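Local coordinates for proton-dependent oligopeptide transporter family protein (Xanthomonas campestris, PDB 6EI3) that probably carries short peptides across the membrane, driven by the proton gradient, as a POT family member of the major facilitator superfamily, at residues F478-A481 with F482-A486. Sequence-based numbering, arbitrary orientation.
Sequences FFAA and FAFLA. With 78M ((2S)-2,3-dihydroxypropyl(7Z)-pentadec-7-enoate), chain C.
Phe-479 and Phe-482, three residues apart on one face of helix 471-495, lie side by side and point the same way. Their rings meet through CD1 of Phe-479 and CD2 of Phe-482, 4.1 Å apart; CD1 sits at the edge of the Phe-482 ring, near its plane, whereas CD2 comes obliquely to the Phe-479 ring. One face of the Phe-479 ring is covered by its neighbour Phe-478, whose CD2 stands 4.0 Å above the plane, over the ring centre. With CG anti to its own backbone N (chi1 -179°), the Phe-482 ring stands out from the helix beside that of Phe-479.

Phe-484 turns differently. Its CG is anti to the carbonyl carbon, beside the backbone N (chi1 -69°), which brings the ring back against the preceding turn: CD2 of Phe-484 lies 3.1 Å from the O of Ala-480, which approaches the ring obliquely. Ala-480 O also accepts a hydrogen bond from Phe-484 N, 3.0 Å away. CE2 of Phe-484 packs 4.3 Å from Ala-480 CB.

The backbone beneath is a regular run of i to i+4 hydrogen bonds, including Phe-482 N to Phe-478 O at 2.9 Å and Leu-485 N to Ala-481 O at 2.9 Å.

Around the helix, Phe-479, Phe-482 and Ala-483 touch helix 281-306, and the Phe-482 ring also meets Trp-447 edge to face. Ala-480, Ala-483 and Phe-484 touch helix 363-389. Ala-481 and Phe-484 touch bound monoacylglycerol molecules, and the acyl carbon C10 of one of them lies 3.4 Å from Phe-484 O. Small alanines between large aromatics, with protein on some sides and lipid on another, are consistent with a peripheral transmembrane helix of the major facilitator fold.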
ATOM      1  N   PHE A 478       5.554 -17.164  11.203  1.00 31.52           N
ATOM      2  CA  PHE A 478       5.839 -17.284   9.771  1.00 32.07           C
ATOM      3  C   PHE A 478       6.123 -15.889   9.169  1.00 33.42           C
ATOM      4  O   PHE A 478       7.111 -15.729   8.455  1.00 33.35           O
ATOM      5  CB  PHE A 478       4.676 -17.961   9.021  1.00 34.44           C
ATOM      6  CG  PHE A 478       4.827 -17.849   7.519  1.00 37.25           C
ATOM      7  CD1 PHE A 478       5.700 -18.683   6.827  1.00 41.81           C
ATOM      8  CD2 PHE A 478       4.123 -16.884   6.801  1.00 38.57           C
ATOM      9  CE1 PHE A 478       5.866 -18.552   5.441  1.00 43.82           C
ATOM     10  CE2 PHE A 478       4.277 -16.765   5.416  1.00 42.08           C
ATOM     11  CZ  PHE A 478       5.164 -17.581   4.748  1.00 41.79           C
ATOM     12  N   PHE A 479       5.245 -14.893   9.434  1.00 27.39           N
ATOM     13  CA  PHE A 479       5.463 -13.554   8.891  1.00 25.61           C
ATOM     14  C   PHE A 479       6.733 -12.896   9.424  1.00 29.76           C
ATOM     15  O   PHE A 479       7.419 -12.250   8.633  1.00 29.89           O
ATOM     16  CB  PHE A 479       4.234 -12.656   9.050  1.00 25.62           C
ATOM     17  CG  PHE A 479       3.206 -13.031   8.003  1.00 26.49           C
ATOM     18  CD1 PHE A 479       3.390 -12.684   6.668  1.00 28.94           C
ATOM     19  CD2 PHE A 479       2.040 -13.705   8.358  1.00 27.55           C
ATOM     20  CE1 PHE A 479       2.441 -13.032   5.702  1.00 29.86           C
ATOM     21  CE2 PHE A 479       1.081 -14.036   7.395  1.00 29.94           C
ATOM     22  CZ  PHE A 479       1.294 -13.708   6.073  1.00 28.33           C
ATOM     23  N   ALA A 480       7.085 -13.112  10.720  1.00 26.91           N
ATOM     24  CA  ALA A 480       8.337 -12.629  11.324  1.00 27.53           C
ATOM     25  C   ALA A 480       9.541 -13.200  10.567  1.00 32.98           C
ATOM     26  O   ALA A 480      10.452 -12.444  10.216  1.00 32.70           O
ATOM     27  CB  ALA A 480       8.420 -13.062  12.778  1.00 28.71           C
ATOM     28  N   ALA A 481       9.528 -14.524  10.299  1.00 31.01           N
ATOM     29  CA  ALA A 481      10.599 -15.226   9.569  1.00 32.52           C
ATOM     30  C   ALA A 481      10.718 -14.695   8.130  1.00 35.22           C
ATOM     31  O   ALA A 481      11.830 -14.495   7.652  1.00 34.47           O
ATOM     32  CB  ALA A 481      10.333 -16.728   9.552  1.00 33.84           C
ATOM     33  N   PHE A 482       9.563 -14.475   7.463  1.00 30.49           N
ATOM     34  CA  PHE A 482       9.446 -13.953   6.101  1.00 29.89           C
ATOM     35  C   PHE A 482      10.062 -12.543   6.024  1.00 33.03           C
ATOM     36  O   PHE A 482      10.807 -12.269   5.087  1.00 33.27           O
ATOM     37  CB  PHE A 482       7.964 -13.963   5.654  1.00 30.35           C
ATOM     38  CG  PHE A 482       7.618 -13.482   4.257  1.00 31.04           C
ATOM     39  CD1 PHE A 482       8.423 -13.807   3.167  1.00 33.42           C
ATOM     40  CD2 PHE A 482       6.462 -12.739   4.026  1.00 32.43           C
ATOM     41  CE1 PHE A 482       8.082 -13.393   1.873  1.00 34.44           C
ATOM     42  CE2 PHE A 482       6.111 -12.337   2.729  1.00 34.40           C
ATOM     43  CZ  PHE A 482       6.922 -12.668   1.661  1.00 32.60           C
ATOM     44  N   ALA A 483       9.824 -11.694   7.043  1.00 28.73           N
ATOM     45  CA  ALA A 483      10.405 -10.349   7.100  1.00 28.38           C
ATOM     46  C   ALA A 483      11.916 -10.420   7.331  1.00 33.57           C
ATOM     47  O   ALA A 483      12.657  -9.661   6.709  1.00 33.54           O
ATOM     48  CB  ALA A 483       9.759  -9.528   8.196  1.00 27.53           C
ATOM     49  N   PHE A 484      12.376 -11.323   8.215  1.00 31.28           N
ATOM     50  CA  PHE A 484      13.818 -11.488   8.481  1.00 31.92           C
ATOM     51  C   PHE A 484      14.559 -11.942   7.229  1.00 36.40           C
ATOM     52  O   PHE A 484      15.649 -11.426   6.948  1.00 36.41           O
ATOM     53  CB  PHE A 484      14.060 -12.447   9.659  1.00 34.02           C
ATOM     54  CG  PHE A 484      13.623 -11.892  11.000  1.00 34.75           C
ATOM     55  CD1 PHE A 484      13.896 -10.570  11.349  1.00 36.33           C
ATOM     56  CD2 PHE A 484      13.032 -12.719  11.953  1.00 37.44           C
ATOM     57  CE1 PHE A 484      13.518 -10.062  12.600  1.00 37.64           C
ATOM     58  CE2 PHE A 484      12.659 -12.214  13.208  1.00 40.22           C
ATOM     59  CZ  PHE A 484      12.893 -10.884  13.519  1.00 37.67           C
ATOM     60  N   LEU A 485      13.944 -12.888   6.466  1.00 32.47           N
ATOM     61  CA  LEU A 485      14.509 -13.398   5.221  0.50 32.79           C
ATOM     62  C   LEU A 485      14.560 -12.263   4.189  1.00 35.28           C
ATOM     63  O   LEU A 485      15.536 -12.147   3.444  1.00 34.56           O
ATOM     64  CB  LEU A 485      13.656 -14.575   4.705  0.50 33.08           C
ATOM     65  CG  LEU A 485      14.142 -15.319   3.452  0.50 39.18           C
ATOM     66  CD1 LEU A 485      15.357 -16.198   3.748  0.50 41.10           C
ATOM     67  CD2 LEU A 485      13.042 -16.185   2.891  0.50 43.04           C
ATOM     68  N   ALA A 486      13.504 -11.425   4.158  1.00 31.68           N
ATOM     69  CA  ALA A 486      13.400 -10.284   3.245  1.00 31.26           C
ATOM     70  C   ALA A 486      14.452  -9.261   3.595  1.00 33.83           C
ATOM     71  O   ALA A 486      15.096  -8.759   2.685  1.00 33.65           O
ATOM     72  CB  ALA A 486      12.022  -9.655   3.332  1.00 30.85           C
TER
HETATM   73  O21 78M C 602      27.407  -2.776   5.825  1.00 98.34           O
HETATM   74  C20 78M C 602      26.845  -3.739   4.942  1.00 97.54           C
HETATM   75  C18 78M C 602      26.256  -4.899   5.710  1.00 96.85           C
HETATM   76  O19 78M C 602      27.287  -5.563   6.449  1.00 99.14           O
HETATM   77  C17 78M C 602      25.550  -5.894   4.818  1.00 95.67           C
HETATM   78  O2  78M C 602      24.965  -6.850   5.735  1.00 93.58           O
HETATM   79  C1  78M C 602      23.875  -7.526   5.349  1.00 88.61           C
HETATM   80  O1  78M C 602      23.340  -7.388   4.281  1.00 88.48           O
HETATM   81  C2  78M C 602      23.426  -8.485   6.413  1.00 83.99           C
HETATM   82  C3  78M C 602      21.916  -8.626   6.545  1.00 77.84           C
HETATM   83  C4  78M C 602      21.239  -7.400   7.145  1.00 72.76           C
HETATM   84  C5  78M C 602      20.461  -7.647   8.432  1.00 68.93           C
HETATM   85  C6  78M C 602      19.186  -8.469   8.259  1.00 66.05           C
HETATM   86  C7  78M C 602      18.422  -8.647   9.534  1.00 65.60           C
HETATM   87  C8  78M C 602      18.296  -9.750  10.259  1.00 67.92           C
HETATM   88  C9  78M C 602      18.914 -11.095   9.998  1.00 71.48           C
HETATM   89  C10 78M C 602      17.921 -12.106   9.437  1.00 72.11           C
HETATM   90  C11 78M C 602      18.544 -13.446   9.063  1.00 73.32           C
HETATM   91  C12 78M C 602      17.575 -14.457   8.453  1.00 73.55           C
HETATM   92  C13 78M C 602      16.714 -15.225   9.454  1.00 72.12           C
HETATM   93  C15 78M C 602      14.702 -16.708   9.821  1.00 68.87           C
HETATM   94  C14 78M C 602      15.668 -16.124   8.817  1.00 70.27           C